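Signal recognition particle receptor beta subunit (Mus musculus, PDB 2FH5) binds GTP as a subunit of the signal recognition particle receptor, which targets nascent secretory proteins to the endoplasmic reticulum membrane. Local coordinates at residues B[46-56]-B[206-214]; B[102-110]-B[176-184]. All coordinates share one frame; numbering follows the deposited sequence.

Contact 1: residues B[46-56]-B[206-214]; sequences YKVNNNRGNSL and LEKWLAKIA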
loop_
_atom_site.group_PDB
_atom_site.type_symbol
_atom_site.label_atom_id
_atom_site.label_comp_id
_atom_site.label_asym_id
_atom_site.label_seq_id
_atom_site.Cartn_x
_atom_site.Cartn_y
_atom_site.Cartn_z
ATOM N N TYR B 46 -6.902 6.525 -14.274
ATOM C CA TYR B 46 -8.042 5.622 -14.221
ATOM C C TYR B 46 -9.155 6.095 -15.177
ATOM O O TYR B 46 -9.665 7.203 -15.031
ATOM C CB TYR B 46 -8.573 5.559 -12.782
ATOM C CG TYR B 46 -9.801 4.690 -12.574
ATOM C CD1 TYR B 46 -9.725 3.305 -12.645
ATOM C CD2 TYR B 46 -11.036 5.263 -12.274
ATOM C CE1 TYR B 46 -10.856 2.500 -12.418
ATOM C CE2 TYR B 46 -12.166 4.477 -12.045
ATOM C CZ TYR B 46 -12.074 3.101 -12.117
ATOM O OH TYR B 46 -13.200 2.328 -11.900
ATOM N N LYS B 47 -9.511 5.267 -16.161
ATOM C CA LYS B 47 -10.588 5.614 -17.086
ATOM C C LYS B 47 -11.880 5.146 -16.440
ATOM O O LYS B 47 -12.093 3.951 -16.224
ATOM C CB LYS B 47 -10.416 4.921 -18.439
ATOM C CG LYS B 47 -9.166 5.338 -19.214
ATOM C CD LYS B 47 -9.140 6.824 -19.538
ATOM C CE LYS B 47 -7.894 7.174 -20.350
ATOM N NZ LYS B 47 -7.751 8.641 -20.603
ATOM N N VAL B 48 -12.733 6.109 -16.123
ATOM C CA VAL B 48 -14.009 5.849 -15.473
ATOM C C VAL B 48 -14.991 4.981 -16.276
ATOM O O VAL B 48 -14.964 4.958 -17.508
ATOM C CB VAL B 48 -14.660 7.189 -15.098
ATOM C CG1 VAL B 48 -16.091 6.988 -14.671
ATOM C CG2 VAL B 48 -13.866 7.831 -13.982
ATOM N N ASN B 49 -15.857 4.275 -15.550
ATOM C CA ASN B 49 -16.859 3.378 -16.131
ATOM C C ASN B 49 -18.033 4.006 -16.897
ATOM O O ASN B 49 -18.758 3.291 -17.597
ATOM C CB ASN B 49 -17.424 2.458 -15.039
ATOM C CG ASN B 49 -16.565 1.225 -14.806
ATOM O OD1 ASN B 49 -15.347 1.319 -14.630
ATOM N ND2 ASN B 49 -17.201 0.057 -14.794
ATOM N N ASN B 50 -18.233 5.318 -16.777
ATOM C CA ASN B 50 -19.344 5.953 -17.485
ATOM C C ASN B 50 -19.075 6.216 -18.975
ATOM O O ASN B 50 -17.940 6.114 -19.452
ATOM C CB ASN B 50 -19.799 7.252 -16.773
ATOM C CG ASN B 50 -18.724 8.340 -16.734
ATOM O OD1 ASN B 50 -18.091 8.649 -17.741
ATOM N ND2 ASN B 50 -18.543 8.942 -15.564
ATOM N N ASN B 51 -20.147 6.539 -19.695
ATOM C CA ASN B 51 -20.128 6.810 -21.133
ATOM C C ASN B 51 -18.978 7.677 -21.632
ATOM O O ASN B 51 -18.207 7.254 -22.492
ATOM C CB ASN B 51 -21.457 7.447 -21.536
ATOM C CG ASN B 51 -22.648 6.633 -21.076
ATOM O OD1 ASN B 51 -22.896 5.535 -21.579
ATOM N ND2 ASN B 51 -23.384 7.160 -20.102
ATOM N N ARG B 52 -18.876 8.896 -21.109
ATOM C CA ARG B 52 -17.814 9.814 -21.512
ATOM C C ARG B 52 -16.425 9.258 -21.178
ATOM O O ARG B 52 -15.422 9.671 -21.772
ATOM C CB ARG B 52 -18.000 11.178 -20.832
ATOM C CG ARG B 52 -19.224 11.943 -21.300
ATOM C CD ARG B 52 -19.343 13.280 -20.587
ATOM N NE ARG B 52 -20.506 14.041 -21.041
ATOM C CZ ARG B 52 -20.853 15.235 -20.565
ATOM N NH1 ARG B 52 -20.128 15.813 -19.616
ATOM N NH2 ARG B 52 -21.927 15.853 -21.042
ATOM N N GLY B 53 -16.380 8.320 -20.230
ATOM C CA GLY B 53 -15.121 7.717 -19.823
ATOM C C GLY B 53 -14.071 8.727 -19.388
ATOM O O GLY B 53 -12.935 8.702 -19.875
ATOM N N ASN B 54 -14.441 9.620 -18.474
ATOM C CA ASN B 54 -13.505 10.628 -17.991
ATOM C C ASN B 54 -12.291 9.944 -17.364
ATOM O O ASN B 54 -12.322 8.753 -17.038
ATOM C CB ASN B 54 -14.166 11.529 -16.939
ATOM C CG ASN B 54 -15.494 12.094 -17.401
ATOM O OD1 ASN B 54 -16.485 11.369 -17.513
ATOM N ND2 ASN B 54 -15.522 13.395 -17.674
ATOM N N SER B 55 -11.218 10.701 -17.192
ATOM C CA SER B 55 -10.025 10.140 -16.595
ATOM C C SER B 55 -9.720 10.823 -15.268
ATOM O O SER B 55 -9.777 12.042 -15.158
ATOM C CB SER B 55 -8.834 10.293 -17.541
ATOM O OG SER B 55 -8.376 11.632 -17.567
ATOM N N LEU B 56 -9.414 10.021 -14.260
ATOM C CA LEU B 56 -9.054 10.533 -12.938
ATOM C C LEU B 56 -7.604 10.084 -12.660
ATOM O O LEU B 56 -7.128 9.117 -13.244
ATOM C CB LEU B 56 -9.996 9.941 -11.876
ATOM C CG LEU B 56 -11.483 10.331 -11.896
ATOM C CD1 LEU B 56 -12.296 9.406 -10.996
ATOM C CD2 LEU B 56 -11.623 11.789 -11.430
ATOM N N LEU B 206 -17.555 1.117 -5.296
ATOM C CA LEU B 206 -16.430 2.051 -5.342
ATOM C C LEU B 206 -16.221 2.605 -6.749
ATOM O O LEU B 206 -16.005 3.804 -6.927
ATOM C CB LEU B 206 -15.159 1.353 -4.851
ATOM C CG LEU B 206 -13.839 2.126 -4.920
ATOM C CD1 LEU B 206 -13.889 3.283 -3.955
ATOM C CD2 LEU B 206 -12.678 1.189 -4.576
ATOM N N GLU B 207 -16.274 1.732 -7.751
ATOM C CA GLU B 207 -16.125 2.181 -9.137
ATOM C C GLU B 207 -17.357 3.015 -9.518
ATOM O O GLU B 207 -17.258 3.943 -10.315
ATOM C CB GLU B 207 -15.971 0.993 -10.092
ATOM C CG GLU B 207 -14.794 0.086 -9.760
ATOM C CD GLU B 207 -14.478 -0.929 -10.854
ATOM O OE1 GLU B 207 -13.752 -0.573 -11.811
ATOM O OE2 GLU B 207 -14.962 -2.080 -10.755
ATOM N N LYS B 208 -18.517 2.690 -8.948
ATOM C CA LYS B 208 -19.715 3.474 -9.227
ATOM C C LYS B 208 -19.484 4.888 -8.697
ATOM O O LYS B 208 -19.625 5.857 -9.437
ATOM C CB LYS B 208 -20.950 2.857 -8.559
ATOM C CG LYS B 208 -22.036 2.421 -9.550
ATOM C CD LYS B 208 -23.324 1.924 -8.853
ATOM C CE LYS B 208 -24.360 1.385 -9.871
ATOM N NZ LYS B 208 -25.631 0.857 -9.269
ATOM N N TRP B 209 -19.104 5.003 -7.422
ATOM C CA TRP B 209 -18.843 6.310 -6.804
ATOM C C TRP B 209 -17.761 7.083 -7.545
ATOM O O TRP B 209 -17.903 8.280 -7.790
ATOM C CB TRP B 209 -18.420 6.140 -5.344
ATOM C CG TRP B 209 -18.145 7.436 -4.603
ATOM C CD1 TRP B 209 -19.048 8.207 -3.936
ATOM C CD2 TRP B 209 -16.864 8.066 -4.413
ATOM N NE1 TRP B 209 -18.415 9.273 -3.335
ATOM C CE2 TRP B 209 -17.077 9.208 -3.611
ATOM C CE3 TRP B 209 -15.562 7.768 -4.840
ATOM C CZ2 TRP B 209 -16.026 10.056 -3.222
ATOM C CZ3 TRP B 209 -14.516 8.614 -4.450
ATOM C CH2 TRP B 209 -14.760 9.740 -3.651
ATOM N N LEU B 210 -16.666 6.413 -7.883
ATOM C CA LEU B 210 -15.591 7.076 -8.609
ATOM C C LEU B 210 -16.126 7.632 -9.922
ATOM O O LEU B 210 -15.784 8.743 -10.325
ATOM C CB LEU B 210 -14.451 6.100 -8.870
ATOM C CG LEU B 210 -13.471 5.916 -7.705
ATOM C CD1 LEU B 210 -12.596 4.710 -7.972
ATOM C CD2 LEU B 210 -12.624 7.179 -7.545
ATOM N N ALA B 211 -16.971 6.856 -10.591
ATOM C CA ALA B 211 -17.579 7.299 -11.837
ATOM C C ALA B 211 -18.402 8.572 -11.563
ATOM O O ALA B 211 -18.222 9.616 -12.209
ATOM C CB ALA B 211 -18.474 6.198 -12.382
ATOM N N LYS B 212 -19.296 8.465 -10.583
ATOM C CA LYS B 212 -20.164 9.551 -10.169
ATOM C C LYS B 212 -19.455 10.865 -9.829
ATOM O O LYS B 212 -20.010 11.937 -10.042
ATOM C CB LYS B 212 -21.008 9.069 -8.989
ATOM C CG LYS B 212 -21.638 10.148 -8.141
ATOM C CD LYS B 212 -22.305 9.514 -6.925
ATOM C CE LYS B 212 -22.670 10.546 -5.871
ATOM N NZ LYS B 212 -23.478 9.915 -4.784
ATOM N N ILE B 213 -18.230 10.811 -9.320
ATOM C CA ILE B 213 -17.544 12.056 -8.972
ATOM C C ILE B 213 -16.564 12.538 -10.019
ATOM O O ILE B 213 -15.978 13.605 -9.867
ATOM C CB ILE B 213 -16.809 11.937 -7.595
ATOM C CG1 ILE B 213 -15.639 10.945 -7.663
ATOM C CG2 ILE B 213 -17.790 11.478 -6.539
ATOM C CD1 ILE B 213 -14.324 11.547 -8.160
ATOM N N ALA B 214 -16.402 11.771 -11.092
ATOM C CA ALA B 214 -15.447 12.131 -12.149
ATOM C C ALA B 214 -15.762 13.415 -12.927
ATOM O O ALA B 214 -16.945 13.812 -12.985
ATOM C CB ALA B 214 -15.286 10.953 -13.129
ATOM O OXT ALA B 214 -14.813 14.000 -13.498
HETATM O O HOH W 1 -15.644 3.912 -12.483
#
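Tyr46 and Glu207 join the hairpin of strands 42-47 and 55-60 to the C-terminal helix 204-213 of this P-loop GTPase fold. The two side chains cross at about a right angle, ring and carboxylate planes 47° apart. With chi1 at 178°, the ring of Tyr46 leaves the backbone on the side opposite N, which sends the phenol across to the helix, where OH donates to Glu207 OE1 at 3.0 Å on the oxygen's anti lone pair. Tyrosine suits the place because its hydrocarbon ring can lie in the core, with CE2 against Leu210 CD1, while the hydroxyl reaches the polar margin.

Beyond the phenol, small and branched residues take over. Val48 spreads its two methyls over Ala211 and Ala214: CG1 lies 3.4 Å from Ala211 CB, and CG2 meets Ala214 CB at 3.5 Å. The alanines, with only a methyl each, let the hairpin come this near at Val48. Leu56 points in from the second strand, its CD1 lying 4.1 Å from both Leu210 CD2 and Ile213 CD1, and CD2 rests on Ala214. Leu210 also touches Leu27 of helix 20-29 and Val10 of strand 9-13. A type I turn from Asn50 to Gly53 closes the hairpin.

One water ties the hairpin to the helix beside the phenol. It donates to Tyr46 OH and to the backbone carbonyl Glu207 O, the latter at 2.7 Å, and accepts from Asn49 N at 3.1 Å.

Contact 2: residues B[102-110]-B[176-184]; sequences LYQVLIDSM and EFSQLPLKV
Met110 and Leu182 interlock at one end of a buried apolar seam between helix 91-110 and the loop that leads into strand 184-188 of the P-loop GTPase fold. The methionine crosses the leucine at about a right angle, CG lying 3.6 Å from Leu182 CD1. With CG beside the backbone N and chi2 extended (180°), Met110 SD is carried to the loop, 3.8 Å from Pro181 CG and 4.0 Å from Leu180 CD2. Pro181 stands at the centre of an inverse gamma turn; its compact ring fits this sharp reversal and offers the sulfur a carbon surface.

One helical turn back, Leu106 is the central bump. Its forked end divides the work: CD2 enters the hollow between Leu180 CD1, at 3.6 Å, and Leu182 CD1, while CD1 turns to Phe177 CE1. Leu102 comes from the opposite direction to that ring, its CD2 at the ring edge, near the ring plane, 3.8 Å from Phe177 CZ. Ser109, small enough to let Leu182 CD2 approach its CB, turns its hydroxyl back to Val105 O (2.6 Å), using its proton within the helix on a carbonyl that also takes Ser109 N, the two arriving from opposite faces of the carbonyl plane.

Phe177 also packs edge-to-face with Phe175 and Phe186, and touches Leu144 of helix 133-150. Leu106 reaches that same leucine and Leu118 of strand 117-123, which places the seam where helices 91-110 and 133-150 meet over strands 117-123 and 184-188.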
loop_
_atom_site.group_PDB
_atom_site.type_symbol
_atom_site.label_atom_id
_atom_site.label_comp_id
_atom_site.label_asym_id
_atom_site.label_seq_id
_atom_site.Cartn_x
_atom_site.Cartn_y
_atom_site.Cartn_z
ATOM N N LEU B 102 -8.789 10.391 10.535
ATOM C CA LEU B 102 -9.916 10.930 9.780
ATOM C C LEU B 102 -10.190 12.387 10.193
ATOM O O LEU B 102 -10.450 13.247 9.346
ATOM C CB LEU B 102 -11.149 10.049 9.989
ATOM C CG LEU B 102 -12.426 10.497 9.289
ATOM C CD1 LEU B 102 -12.208 10.613 7.781
ATOM C CD2 LEU B 102 -13.541 9.511 9.643
ATOM N N TYR B 103 -10.096 12.662 11.493
ATOM C CA TYR B 103 -10.275 14.016 12.038
ATOM C C TYR B 103 -9.417 15.019 11.269
ATOM O O TYR B 103 -9.911 16.034 10.782
ATOM C CB TYR B 103 -9.863 14.032 13.514
ATOM C CG TYR B 103 -10.130 15.345 14.217
ATOM C CD1 TYR B 103 -11.396 15.650 14.714
ATOM C CD2 TYR B 103 -9.119 16.283 14.384
ATOM C CE1 TYR B 103 -11.644 16.853 15.364
ATOM C CE2 TYR B 103 -9.362 17.490 15.029
ATOM C CZ TYR B 103 -10.623 17.765 15.518
ATOM O OH TYR B 103 -10.851 18.948 16.188
ATOM N N GLN B 104 -8.117 14.746 11.183
ATOM C CA GLN B 104 -7.214 15.615 10.433
ATOM C C GLN B 104 -7.594 15.669 8.954
ATOM O O GLN B 104 -7.402 16.695 8.303
ATOM C CB GLN B 104 -5.768 15.141 10.554
ATOM C CG GLN B 104 -4.916 15.990 11.484
ATOM C CD GLN B 104 -4.248 15.157 12.586
ATOM O OE1 GLN B 104 -3.307 15.614 13.254
ATOM N NE2 GLN B 104 -4.740 13.928 12.783
ATOM N N VAL B 105 -8.123 14.570 8.414
ATOM C CA VAL B 105 -8.500 14.565 7.006
ATOM C C VAL B 105 -9.737 15.449 6.786
ATOM O O VAL B 105 -9.844 16.137 5.765
ATOM C CB VAL B 105 -8.765 13.123 6.490
ATOM C CG1 VAL B 105 -9.428 13.164 5.115
ATOM C CG2 VAL B 105 -7.434 12.357 6.389
ATOM N N LEU B 106 -10.659 15.432 7.748
ATOM C CA LEU B 106 -11.876 16.235 7.666
ATOM C C LEU B 106 -11.510 17.703 7.761
ATOM O O LEU B 106 -11.970 18.534 6.977
ATOM C CB LEU B 106 -12.821 15.877 8.801
ATOM C CG LEU B 106 -13.468 14.528 8.588
ATOM C CD1 LEU B 106 -14.247 14.152 9.824
ATOM C CD2 LEU B 106 -14.362 14.585 7.372
ATOM N N ILE B 107 -10.668 18.024 8.729
ATOM C CA ILE B 107 -10.241 19.393 8.875
ATOM C C ILE B 107 -9.534 19.871 7.610
ATOM O O ILE B 107 -9.953 20.863 7.015
ATOM C CB ILE B 107 -9.352 19.542 10.110
ATOM C CG1 ILE B 107 -10.253 19.655 11.343
ATOM C CG2 ILE B 107 -8.436 20.726 9.966
ATOM C CD1 ILE B 107 -9.490 19.775 12.635
ATOM N N ASP B 108 -8.489 19.164 7.183
ATOM C CA ASP B 108 -7.756 19.542 5.972
ATOM C C ASP B 108 -8.674 19.774 4.789
ATOM O O ASP B 108 -8.507 20.739 4.047
ATOM C CB ASP B 108 -6.761 18.461 5.577
ATOM C CG ASP B 108 -5.565 18.415 6.486
ATOM O OD1 ASP B 108 -5.578 19.088 7.534
ATOM O OD2 ASP B 108 -4.610 17.690 6.156
ATOM N N SER B 109 -9.643 18.881 4.614
ATOM C CA SER B 109 -10.572 18.969 3.497
ATOM C C SER B 109 -11.456 20.212 3.506
ATOM O O SER B 109 -11.688 20.829 2.454
ATOM C CB SER B 109 -11.447 17.719 3.450
ATOM O OG SER B 109 -10.652 16.557 3.291
ATOM N N MET B 110 -11.945 20.585 4.685
ATOM C CA MET B 110 -12.812 21.754 4.791
ATOM C C MET B 110 -12.056 23.064 4.593
ATOM O O MET B 110 -12.587 24.001 3.996
ATOM C CB MET B 110 -13.538 21.762 6.135
ATOM C CG MET B 110 -14.521 20.617 6.276
ATOM S SD MET B 110 -15.375 20.628 7.859
ATOM C CE MET B 110 -13.998 20.735 9.008
ATOM N N GLU B 176 -22.074 14.471 13.810
ATOM C CA GLU B 176 -22.582 13.565 12.784
ATOM C C GLU B 176 -21.981 14.057 11.492
ATOM O O GLU B 176 -21.786 15.252 11.330
ATOM C CB GLU B 176 -24.113 13.600 12.701
ATOM C CG GLU B 176 -24.789 12.691 13.710
ATOM C CD GLU B 176 -26.302 12.843 13.732
ATOM O OE1 GLU B 176 -26.973 12.484 12.739
ATOM O OE2 GLU B 176 -26.817 13.330 14.761
ATOM N N PHE B 177 -21.673 13.145 10.579
ATOM C CA PHE B 177 -21.084 13.528 9.300
ATOM C C PHE B 177 -21.964 14.456 8.464
ATOM O O PHE B 177 -21.443 15.312 7.748
ATOM C CB PHE B 177 -20.722 12.277 8.503
ATOM C CG PHE B 177 -19.526 11.533 9.049
ATOM C CD1 PHE B 177 -18.234 12.025 8.859
ATOM C CD2 PHE B 177 -19.693 10.339 9.761
ATOM C CE1 PHE B 177 -17.114 11.332 9.376
ATOM C CE2 PHE B 177 -18.590 9.636 10.281
ATOM C CZ PHE B 177 -17.298 10.131 10.090
ATOM N N SER B 178 -23.284 14.301 8.553
ATOM C CA SER B 178 -24.213 15.162 7.797
ATOM C C SER B 178 -24.092 16.667 8.146
ATOM O O SER B 178 -24.408 17.519 7.326
ATOM C CB SER B 178 -25.656 14.713 8.016
ATOM O OG SER B 178 -26.035 14.918 9.366
ATOM N N GLN B 179 -23.630 16.990 9.350
ATOM C CA GLN B 179 -23.464 18.386 9.751
ATOM C C GLN B 179 -22.261 19.028 9.053
ATOM O O GLN B 179 -21.983 20.218 9.216
ATOM C CB GLN B 179 -23.242 18.487 11.267
ATOM C CG GLN B 179 -24.153 17.618 12.098
ATOM C CD GLN B 179 -23.717 17.571 13.540
ATOM O OE1 GLN B 179 -22.705 18.185 13.912
ATOM N NE2 GLN B 179 -24.474 16.844 14.373
ATOM N N LEU B 180 -21.539 18.249 8.271
ATOM C CA LEU B 180 -20.353 18.777 7.633
ATOM C C LEU B 180 -20.576 19.472 6.313
ATOM O O LEU B 180 -21.406 19.044 5.508
ATOM C CB LEU B 180 -19.339 17.646 7.402
ATOM C CG LEU B 180 -18.612 16.994 8.578
ATOM C CD1 LEU B 180 -17.563 16.039 8.043
ATOM C CD2 LEU B 180 -17.957 18.066 9.432
ATOM N N PRO B 181 -19.840 20.568 6.075
ATOM C CA PRO B 181 -19.966 21.294 4.807
ATOM C C PRO B 181 -19.126 20.531 3.765
ATOM O O PRO B 181 -18.249 21.125 3.129
ATOM C CB PRO B 181 -19.368 22.663 5.125
ATOM C CG PRO B 181 -18.300 22.334 6.149
ATOM C CD PRO B 181 -19.030 21.335 7.043
ATOM N N LEU B 182 -19.385 19.223 3.624
ATOM C CA LEU B 182 -18.673 18.340 2.689
ATOM C C LEU B 182 -19.540 17.170 2.256
ATOM O O LEU B 182 -20.348 16.673 3.036
ATOM C CB LEU B 182 -17.458 17.695 3.349
ATOM C CG LEU B 182 -16.218 18.385 3.898
ATOM C CD1 LEU B 182 -15.604 17.490 4.961
ATOM C CD2 LEU B 182 -15.235 18.642 2.781
ATOM N N LYS B 183 -19.355 16.712 1.021
ATOM C CA LYS B 183 -20.071 15.530 0.545
ATOM C C LYS B 183 -19.287 14.367 1.200
ATOM O O LYS B 183 -18.075 14.242 1.012
ATOM C CB LYS B 183 -19.981 15.420 -0.980
ATOM C CG LYS B 183 -20.661 16.540 -1.753
ATOM C CD LYS B 183 -22.184 16.435 -1.665
ATOM C CE LYS B 183 -22.861 17.442 -2.581
ATOM N NZ LYS B 183 -24.338 17.302 -2.529
ATOM N N VAL B 184 -19.962 13.542 1.988
ATOM C CA VAL B 184 -19.294 12.443 2.662
ATOM C C VAL B 184 -20.138 11.199 2.507
ATOM O O VAL B 184 -21.292 11.201 2.892
ATOM C CB VAL B 184 -19.114 12.728 4.187
ATOM C CG1 VAL B 184 -18.470 11.545 4.863
ATOM C CG2 VAL B 184 -18.261 13.958 4.402
#

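How the contacts relate
Contacts 1 and 2 lie 23 Å apart between centres, and the closest atoms of the two are still about 6 Å apart. Both segments of contact 2 fall between the two segments of contact 1 in sequence: 46-56, 102-110, 176-184, then 206-214. The mixed six-stranded sheet is their common frame. Contact 1 holds the last helix against the edge hairpin of strands 42-47 and 55-60, whereas contact 2 packs beside strand 117-123 and the opposite outermost strand, 184-188. Strand 117-123 is shared: Ile213 touches Ser117 and Leu106 touches Leu118. The two contacts thus help pack helices 204-213 and 91-110 about the sheet, on whose opposite faces these helices lie in P-loop GTPases.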